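Local coordinates for mandelate racemase/muconate lactonizing enzyme family protein (Bradyrhizobium sp. ORS 278, PDB 3TOY) that is a member of the mandelate racemase/muconate lactonizing enzyme family, within the enolase superfamily, and has no specific role assigned, at residues V32-A36 against V86-E90. Residues are numbered along the deposited sequence; the frame is centred on the assembly and turned at random.
Sequences VTARA and VHLVE. With NI (nickel (II) ion), chain G.
The carboxylate of Glu90 is the flat group that meets the strand: OE2 accepts the backbone N-H of Ala34 at 2.9 Å and has the CA of Thr33 at 3.3 Å, while CG of Glu90 lies 4.1 Å from the CB of Ala34. The bond reaches OE2 from its anti side, 22° out of the carboxylate plane, and is close to straight at 166°. This is the alpha+beta N-terminal domain of the enolase superfamily, in which helix 82-95 packs on the antiparallel sheet that holds strand 29-47. The two segments run nearly antiparallel, their axes 7.3 Å apart, and the contact illustrates how a helix can cover an apolar sheet face while one of its side chains also binds a backbone amide of the strand. With CG of Glu90 beside the backbone N (chi1 -71°), a nearly straight second torsion puts OE2 at the strand. Further inside, CG1 of Val89 touches both CG1 of Val32, 3.6 Å away, and the CB of Ala34, the two valines meeting at about a right angle; Ile60 of strand 50-64 and Ala126 of helix 122-142 also touch Val89. Val86 sets CG1 3.7 Å from Ala34 O and CG2 against the CB of Ala36. From another side of the helix, His87 binds nickel through NE2, and His87 of a second subunit binds the same ion. A water donates to both backbone carbonyls, lying 2.6 Å from Val32 O and 2.9 Å from Glu90 O.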
loop_
_atom_site.group_PDB
_atom_site.type_symbol
_atom_site.label_atom_id
_atom_site.label_comp_id
_atom_site.label_asym_id
_atom_site.label_seq_id
_atom_site.Cartn_x
_atom_site.Cartn_y
_atom_site.Cartn_z
ATOM N N VAL A 32 3.809 5.357 -50.885
ATOM C CA VAL A 32 4.397 6.130 -49.816
ATOM C C VAL A 32 5.837 6.458 -50.188
ATOM O O VAL A 32 6.617 5.574 -50.541
ATOM C CB VAL A 32 4.353 5.310 -48.492
ATOM C CG1 VAL A 32 5.178 5.974 -47.423
ATOM C CG2 VAL A 32 2.911 5.143 -48.049
ATOM N N THR A 33 6.203 7.731 -50.113
ATOM C CA THR A 33 7.584 8.091 -50.320
ATOM C C THR A 33 8.043 8.968 -49.167
ATOM O O THR A 33 7.243 9.665 -48.553
ATOM C CB THR A 33 7.793 8.811 -51.673
ATOM O OG1 THR A 33 7.230 10.127 -51.619
ATOM C CG2 THR A 33 7.127 8.026 -52.784
ATOM N N ALA A 34 9.332 8.913 -48.872
ATOM C CA ALA A 34 9.898 9.717 -47.808
ATOM C C ALA A 34 11.153 10.398 -48.294
ATOM O O ALA A 34 11.968 9.795 -48.996
ATOM C CB ALA A 34 10.216 8.819 -46.593
ATOM N N ARG A 35 11.325 11.656 -47.914
ATOM C CA ARG A 35 12.557 12.362 -48.240
ATOM C C ARG A 35 13.206 12.948 -46.997
ATOM O O ARG A 35 12.514 13.411 -46.088
ATOM C CB ARG A 35 12.292 13.476 -49.256
ATOM C CG ARG A 35 11.730 12.985 -50.604
ATOM C CD ARG A 35 11.382 14.171 -51.504
ATOM N NE ARG A 35 10.151 14.838 -51.087
ATOM C CZ ARG A 35 9.711 15.986 -51.593
ATOM N NH1 ARG A 35 10.397 16.601 -52.550
ATOM N NH2 ARG A 35 8.577 16.513 -51.151
ATOM N N ALA A 36 14.533 12.945 -46.974
ATOM C CA ALA A 36 15.294 13.531 -45.879
ATOM C C ALA A 36 15.768 14.942 -46.225
ATOM O O ALA A 36 16.270 15.182 -47.327
ATOM C CB ALA A 36 16.488 12.632 -45.547
ATOM N N VAL A 86 13.911 6.889 -43.500
ATOM C CA VAL A 86 13.405 6.894 -44.884
ATOM C C VAL A 86 13.073 5.477 -45.351
ATOM O O VAL A 86 11.997 5.229 -45.906
ATOM C CB VAL A 86 14.426 7.566 -45.841
ATOM C CG1 VAL A 86 14.056 7.284 -47.309
ATOM C CG2 VAL A 86 14.486 9.065 -45.561
ATOM N N HIS A 87 13.984 4.564 -45.110
ATOM C CA HIS A 87 13.805 3.172 -45.428
ATOM C C HIS A 87 12.584 2.583 -44.761
ATOM O O HIS A 87 11.792 1.927 -45.380
ATOM C CB HIS A 87 14.968 2.379 -44.881
ATOM C CG HIS A 87 16.065 2.105 -45.856
ATOM N ND1 HIS A 87 15.972 1.139 -46.831
ATOM C CD2 HIS A 87 17.317 2.608 -45.946
ATOM C CE1 HIS A 87 17.101 1.102 -47.515
ATOM N NE2 HIS A 87 17.938 1.975 -46.991
ATOM N N LEU A 88 12.482 2.794 -43.460
ATOM C CA LEU A 88 11.375 2.209 -42.712
ATOM C C LEU A 88 10.029 2.704 -43.215
ATOM O O LEU A 88 9.101 1.914 -43.425
ATOM C CB LEU A 88 11.535 2.510 -41.222
ATOM C CG LEU A 88 12.619 1.637 -40.592
ATOM C CD1 LEU A 88 12.981 2.226 -39.246
ATOM C CD2 LEU A 88 12.166 0.167 -40.454
ATOM N N VAL A 89 9.915 4.012 -43.418
ATOM C CA VAL A 89 8.665 4.578 -43.882
ATOM C C VAL A 89 8.307 3.995 -45.259
ATOM O O VAL A 89 7.166 3.627 -45.514
ATOM C CB VAL A 89 8.740 6.102 -43.982
ATOM C CG1 VAL A 89 7.506 6.634 -44.710
ATOM C CG2 VAL A 89 8.856 6.738 -42.580
ATOM N N GLU A 90 9.302 3.905 -46.140
ATOM C CA GLU A 90 9.047 3.426 -47.494
ATOM C C GLU A 90 8.743 1.946 -47.502
ATOM O O GLU A 90 7.809 1.507 -48.190
ATOM C CB GLU A 90 10.197 3.815 -48.446
ATOM C CG GLU A 90 10.173 5.319 -48.709
ATOM C CD GLU A 90 10.999 5.780 -49.909
ATOM O OE1 GLU A 90 11.953 5.066 -50.309
ATOM O OE2 GLU A 90 10.690 6.881 -50.435
HETATM NI NI NI G . 20.218 2.330 -47.181
HETATM O O HOH W 1 6.909 2.962 -50.507
HETATM O O HOH W 2 21.474 2.694 -48.871
HETATM O O HOH W 3 20.611 0.317 -47.303
HETATM O O HOH W 4 19.970 4.456 -47.370
HETATM O O HOH W 5 20.594 2.254 -49.270
#